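Local atomic coordinates of cyclic UMP-AMP synthase (Rhodothermus marinus SG0.5JP17-172, PDB entry 6E0K), a protein that joins UTP and ATP into the second messenger 3',3'-cUAMP, using magnesium, as the signal-making enzyme of a CBASS antiphage defence system. Residues Cys236-Ile239 and Asn240-Arg244; Gln203-Pro206 and Gln207-Pro211. All coordinates share one frame; numbering follows the deposited sequence.

Contact 1. Residues Cys236-Ile239 and Asn240-Arg244; sequences CSVI and NWLKR
Lys243 runs back over Ile239, one helical turn earlier. Lys243 CB lies 3.5 Å from Ile239 O, and CG sits just as close to that oxygen. CG is anti to the carbonyl carbon (chi1 -81°), which leads the chain back along the helix. CD is the atom that reaches the side chain: Lys243 CD meets Ile239 CG2 at 3.7 Å. The chain then bends at chi3, and NZ forms a salt bridge with Asp280 on helix 269-285. Ile239 O also accepts the backbone N of Lys243 at 3.0 Å, so the same carbonyl is bonded by the amide and covered by methylenes.

These are i to i+4 contacts of an alpha helix, helix 231-244. Asn240 N bonds to Cys236 O at 2.8 Å, and Leu242 N to Val238 O at 3.0 Å. On the buried side Val238 and Leu242 lie side by side, with Val238 CG1 3.9 Å from Leu242 CD1. Both side chains pack on helix 212-220, Val238 against Leu219 and Leu242 against Leu218. Arg244 folds back toward Asn240, and Arg244 NH1 gives a bond of 2.9 Å to Asn240 O. That oxygen lies at the guanidinium edge, in its plane. A second bond from Arg244 NH1, to Asn240 OD1, is weak at 3.5 Å.

Contact 2. Residues Gln203-Pro206 and Gln207-Pro211; sequences QGAP and QDLAP
Pro206 O accepts a hydrogen bond from Leu209 N at 3.1 Å. The bond is bent, with an N-H...O angle of 137°, and the donor stands above the carbonyl plane. It closes a type I beta turn from Pro206 to Leu209, with Gln207 and Asp208 at the two corners. Leu209 CB also touches the same oxygen, 3.3 Å from Pro206 O. With CG swung away from the backbone N (chi1 179°), Leu209 CD2 lies 4.3 Å from Ala205 CB, a loose apolar touch between the residue before the turn and the residue that closes it. Leu209 packs further on Tyr278 of helix 269-285 and on Arg197 of helix 186-202.

Asp208 approaches from another direction. Its CG sits between the backbone N and the carbonyl carbon (chi1 60°), and this brings Asp208 OD1 to 3.7 Å from Pro206 CB. The contact is of van der Waals type, with CB of the proline ring. The carboxylate has stronger partners on helix 269-285: OD1 forms a salt bridge with Arg274, and OD2 one with Lys271. Arg274 also touches Pro206, so proline and aspartate meet the same helix.

The turn follows a Schellman motif at the end of helix 186-202. There Gly204 takes a positive phi. The segment ends at Pro211, the N-cap position of helix 212-220. The turn thus joins two helices that carry ATP-binding residues, Lys194 and Ser212. With both carboxylate oxygens held by cationic side chains, Asp208 probably stays ionised, and its charge ties the turn to helix 269-285.

Overall arrangement
Along the chain contact 2 comes first. It forms the loop between helix 186-202 and helix 212-220, while contact 1 lies later, within helix 231-244. Their centres are 20 Å apart. The nearest atoms are about 9 Å apart, so the two do not touch. Both pack on helix 269-285 and helix 186-202. Different residues of helix 269-285 serve the two, among them Phe275 for contact 2 and Leu276 for contact 1. On helix 186-202 contact 1 meets Phe193, next to the ATP-binding Lys194. Both are thus part of the helical side of the enzyme; the mixed sheet carries the magnesium-binding Asp62 and Asp129.

Contact 1. Residues Cys236-Ile239 and Asn240-Arg244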
ATOM      1  N   CYS A 236       0.237 -16.558  17.129  1.00 14.39           N
ATOM      2  CA  CYS A 236       0.382 -17.984  16.846  1.00 15.79           C
ATOM      3  C   CYS A 236      -0.703 -18.480  15.903  1.00 14.72           C
ATOM      4  O   CYS A 236      -0.425 -19.290  15.007  1.00 16.52           O
ATOM      5  CB  CYS A 236       0.367 -18.776  18.149  1.00 16.47           C
ATOM      6  SG  CYS A 236       1.863 -18.494  19.094  1.00 20.96           S
ATOM      7  N   SER A 237      -1.941 -18.016  16.087  1.00 14.99           N
ATOM      8  CA  SER A 237      -3.020 -18.488  15.222  1.00 15.08           C
ATOM      9  C   SER A 237      -2.798 -18.048  13.784  1.00 13.32           C
ATOM     10  O   SER A 237      -3.046 -18.819  12.847  1.00 15.34           O
ATOM     11  CB  SER A 237      -4.379 -17.991  15.725  1.00 19.77           C
ATOM     12  OG  SER A 237      -4.700 -18.585  16.977  1.00 25.49           O
ATOM     13  N   VAL A 238      -2.312 -16.819  13.590  1.00 12.02           N
ATOM     14  CA  VAL A 238      -2.055 -16.325  12.240  1.00 10.99           C
ATOM     15  C   VAL A 238      -0.916 -17.108  11.599  1.00 13.66           C
ATOM     16  O   VAL A 238      -1.036 -17.595  10.465  1.00 14.45           O
ATOM     17  CB  VAL A 238      -1.754 -14.811  12.269  1.00 10.68           C
ATOM     18  CG1 VAL A 238      -1.143 -14.365  10.958  1.00 13.22           C
ATOM     19  CG2 VAL A 238      -3.034 -14.015  12.586  1.00 11.37           C
ATOM     20  N   ILE A 239       0.212 -17.234  12.310  1.00 12.33           N
ATOM     21  CA  ILE A 239       1.389 -17.859  11.712  1.00 12.47           C
ATOM     22  C   ILE A 239       1.136 -19.340  11.466  1.00 15.21           C
ATOM     23  O   ILE A 239       1.533 -19.883  10.431  1.00 15.33           O
ATOM     24  CB  ILE A 239       2.639 -17.643  12.589  1.00 13.24           C
ATOM     25  CG1 ILE A 239       3.037 -16.158  12.610  1.00 12.99           C
ATOM     26  CG2 ILE A 239       3.797 -18.548  12.111  1.00 15.91           C
ATOM     27  CD1 ILE A 239       3.442 -15.584  11.234  1.00 14.14           C
ATOM     28  N   ASN A 240       0.454 -20.008  12.393  1.00 13.61           N
ATOM     29  CA  ASN A 240       0.181 -21.428  12.191  1.00 15.71           C
ATOM     30  C   ASN A 240      -0.776 -21.670  11.031  1.00 16.45           C
ATOM     31  O   ASN A 240      -0.624 -22.666  10.313  1.00 18.61           O
ATOM     32  CB  ASN A 240      -0.348 -22.049  13.476  1.00 17.61           C
ATOM     33  CG  ASN A 240       0.770 -22.346  14.454  1.00 22.25           C
ATOM     34  OD1 ASN A 240       1.871 -22.725  14.046  1.00 24.53           O
ATOM     35  ND2 ASN A 240       0.505 -22.167  15.737  1.00 22.24           N
ATOM     36  N   TRP A 241      -1.756 -20.790  10.825  1.00 16.14           N
ATOM     37  CA  TRP A 241      -2.627 -20.957   9.666  1.00 12.45           C
ATOM     38  C   TRP A 241      -1.858 -20.743   8.366  1.00 14.15           C
ATOM     39  O   TRP A 241      -2.023 -21.509   7.408  1.00 17.62           O
ATOM     40  CB  TRP A 241      -3.825 -20.007   9.748  1.00 12.77           C
ATOM     41  CG  TRP A 241      -4.789 -20.219   8.618  1.00 14.60           C
ATOM     42  CD1 TRP A 241      -5.837 -21.097   8.593  1.00 17.28           C
ATOM     43  CD2 TRP A 241      -4.788 -19.563   7.342  1.00 13.28           C
ATOM     44  NE1 TRP A 241      -6.489 -21.027   7.385  1.00 19.37           N
ATOM     45  CE2 TRP A 241      -5.857 -20.102   6.596  1.00 16.85           C
ATOM     46  CE3 TRP A 241      -3.986 -18.576   6.756  1.00 15.84           C
ATOM     47  CZ2 TRP A 241      -6.152 -19.677   5.303  1.00 15.49           C
ATOM     48  CZ3 TRP A 241      -4.273 -18.159   5.465  1.00 16.16           C
ATOM     49  CH2 TRP A 241      -5.348 -18.710   4.752  1.00 14.02           C
ATOM     50  N   LEU A 242      -1.015 -19.709   8.307  1.00 13.38           N
ATOM     51  CA  LEU A 242      -0.235 -19.451   7.097  1.00 13.35           C
ATOM     52  C   LEU A 242       0.702 -20.613   6.770  1.00 14.23           C
ATOM     53  O   LEU A 242       0.903 -20.948   5.593  1.00 15.68           O
ATOM     54  CB  LEU A 242       0.554 -18.146   7.258  1.00 10.91           C
ATOM     55  CG  LEU A 242      -0.282 -16.865   7.128  1.00 11.36           C
ATOM     56  CD1 LEU A 242       0.495 -15.665   7.641  1.00 13.67           C
ATOM     57  CD2 LEU A 242      -0.716 -16.640   5.677  1.00 12.53           C
ATOM     58  N   LYS A 243       1.279 -21.247   7.797  1.00 13.92           N
ATOM     59  CA  LYS A 243       2.194 -22.365   7.569  1.00 13.85           C
ATOM     60  C   LYS A 243       1.497 -23.541   6.907  1.00 16.81           C
ATOM     61  O   LYS A 243       2.138 -24.318   6.182  1.00 19.76           O
ATOM     62  CB  LYS A 243       2.825 -22.793   8.899  1.00 15.84           C
ATOM     63  CG  LYS A 243       3.988 -21.916   9.314  1.00 21.16           C
ATOM     64  CD  LYS A 243       4.287 -22.020  10.804  1.00 25.51           C
ATOM     65  CE  LYS A 243       4.728 -23.394  11.221  1.00 32.76           C
ATOM     66  NZ  LYS A 243       5.065 -23.376  12.683  1.00 32.28           N
ATOM     67  N   ARG A 244       0.196 -23.695   7.149  1.00 16.74           N
ATOM     68  CA  ARG A 244      -0.591 -24.802   6.617  1.00 18.71           C
ATOM     69  C   ARG A 244      -1.391 -24.429   5.377  1.00 20.53           C
ATOM     70  O   ARG A 244      -2.051 -25.302   4.803  1.00 21.47           O
ATOM     71  CB  ARG A 244      -1.534 -25.327   7.705  1.00 21.95           C
ATOM     72  CG  ARG A 244      -0.797 -25.896   8.908  1.00 22.75           C
ATOM     73  CD  ARG A 244      -1.665 -25.981  10.151  1.00 29.76           C
ATOM     74  NE  ARG A 244      -0.974 -26.681  11.236  1.00 34.23           N
ATOM     75  CZ  ARG A 244       0.018 -26.167  11.960  1.00 40.11           C
ATOM     76  NH1 ARG A 244       0.462 -24.932  11.727  1.00 29.37           N
ATOM     77  NH2 ARG A 244       0.579 -26.894  12.918  1.00 39.58           N
TER

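Contact 2. Residues Gln203-Pro206 and Gln207-Pro211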
ATOM      1  N   GLN A 203      18.568  -6.555  14.037  1.00 15.09           N
ATOM      2  CA  GLN A 203      19.565  -7.483  14.556  1.00 15.59           C
ATOM      3  C   GLN A 203      20.326  -8.222  13.469  1.00 15.25           C
ATOM      4  O   GLN A 203      21.177  -9.057  13.792  1.00 18.87           O
ATOM      5  CB  GLN A 203      18.890  -8.488  15.474  1.00 17.23           C
ATOM      6  CG  GLN A 203      18.275  -7.851  16.668  1.00 28.87           C
ATOM      7  CD  GLN A 203      17.515  -8.842  17.493  1.00 29.96           C
ATOM      8  OE1 GLN A 203      16.990  -9.827  16.967  1.00 35.59           O
ATOM      9  NE2 GLN A 203      17.451  -8.601  18.793  1.00 29.47           N
ATOM     10  N   GLY A 204      20.039  -7.962  12.200  1.00 16.45           N
ATOM     11  CA  GLY A 204      20.785  -8.570  11.113  1.00 19.20           C
ATOM     12  C   GLY A 204      19.973  -9.419  10.161  1.00 14.89           C
ATOM     13  O   GLY A 204      20.552  -9.961   9.209  1.00 19.74           O
ATOM     14  N   ALA A 205      18.664  -9.564  10.358  1.00 13.87           N
ATOM     15  CA  ALA A 205      17.832 -10.329   9.436  1.00 13.56           C
ATOM     16  C   ALA A 205      17.741  -9.633   8.073  1.00 16.01           C
ATOM     17  O   ALA A 205      18.038  -8.439   7.953  1.00 18.37           O
ATOM     18  CB  ALA A 205      16.436 -10.528  10.028  1.00 15.05           C
ATOM     19  N   PRO A 206      17.339 -10.359   7.028  1.00 16.81           N
ATOM     20  CA  PRO A 206      17.351  -9.774   5.680  1.00 15.54           C
ATOM     21  C   PRO A 206      16.500  -8.518   5.590  1.00 16.19           C
ATOM     22  O   PRO A 206      15.391  -8.461   6.126  1.00 15.15           O
ATOM     23  CB  PRO A 206      16.778 -10.893   4.800  1.00 16.91           C
ATOM     24  CG  PRO A 206      17.106 -12.152   5.534  1.00 22.72           C
ATOM     25  CD  PRO A 206      17.011 -11.800   6.997  1.00 19.64           C
ATOM     26  N   GLN A 207      17.037  -7.513   4.882  1.00 19.04           N
ATOM     27  CA  GLN A 207      16.337  -6.244   4.694  1.00 20.70           C
ATOM     28  C   GLN A 207      14.949  -6.438   4.110  1.00 17.53           C
ATOM     29  O   GLN A 207      14.028  -5.677   4.437  1.00 17.12           O
ATOM     30  CB  GLN A 207      17.143  -5.329   3.769  1.00 24.23           C
ATOM     31  CG  GLN A 207      17.962  -4.283   4.481  1.00 38.40           C
ATOM     32  CD  GLN A 207      17.097  -3.269   5.206  1.00 45.65           C
ATOM     33  OE1 GLN A 207      15.941  -3.043   4.843  1.00 52.40           O
ATOM     34  NE2 GLN A 207      17.651  -2.659   6.245  1.00 49.25           N
ATOM     35  N   ASP A 208      14.786  -7.429   3.231  1.00 18.77           N
ATOM     36  CA  ASP A 208      13.514  -7.663   2.561  1.00 17.88           C
ATOM     37  C   ASP A 208      12.730  -8.811   3.190  1.00 17.48           C
ATOM     38  O   ASP A 208      11.996  -9.517   2.493  1.00 16.47           O
ATOM     39  CB  ASP A 208      13.741  -7.904   1.068  1.00 21.59           C
ATOM     40  CG  ASP A 208      14.626  -9.108   0.785  1.00 26.73           C
ATOM     41  OD1 ASP A 208      15.218  -9.672   1.728  1.00 21.58           O
ATOM     42  OD2 ASP A 208      14.733  -9.488  -0.401  1.00 30.19           O
ATOM     43  N   LEU A 209      12.857  -8.991   4.506  1.00 14.52           N
ATOM     44  CA  LEU A 209      12.172 -10.088   5.185  1.00 13.48           C
ATOM     45  C   LEU A 209      10.661 -10.039   4.971  1.00 15.78           C
ATOM     46  O   LEU A 209      10.024 -11.075   4.760  1.00 15.07           O
ATOM     47  CB  LEU A 209      12.506 -10.045   6.673  1.00 12.04           C
ATOM     48  CG  LEU A 209      11.856 -11.114   7.551  1.00 12.44           C
ATOM     49  CD1 LEU A 209      12.314 -12.501   7.128  1.00 15.61           C
ATOM     50  CD2 LEU A 209      12.242 -10.838   8.975  1.00 15.00           C
ATOM     51  N   ALA A 210      10.066  -8.850   5.016  1.00 13.94           N
ATOM     52  CA  ALA A 210       8.644  -8.773   4.699  1.00 13.76           C
ATOM     53  C   ALA A 210       8.268  -7.350   4.321  1.00 13.48           C
ATOM     54  O   ALA A 210       7.842  -6.568   5.178  1.00 14.49           O
ATOM     55  CB  ALA A 210       7.790  -9.257   5.872  1.00 15.21           C
ATOM     56  N   PRO A 211       8.419  -6.982   3.050  1.00 13.91           N
ATOM     57  CA  PRO A 211       8.047  -5.628   2.624  1.00 16.78           C
ATOM     58  C   PRO A 211       6.611  -5.320   3.017  1.00 14.42           C
ATOM     59  O   PRO A 211       5.727  -6.175   2.919  1.00 13.12           O
ATOM     60  CB  PRO A 211       8.227  -5.676   1.103  1.00 18.03           C
ATOM     61  CG  PRO A 211       9.193  -6.816   0.867  1.00 19.49           C
ATOM     62  CD  PRO A 211       8.878  -7.818   1.933  1.00 15.98           C
TER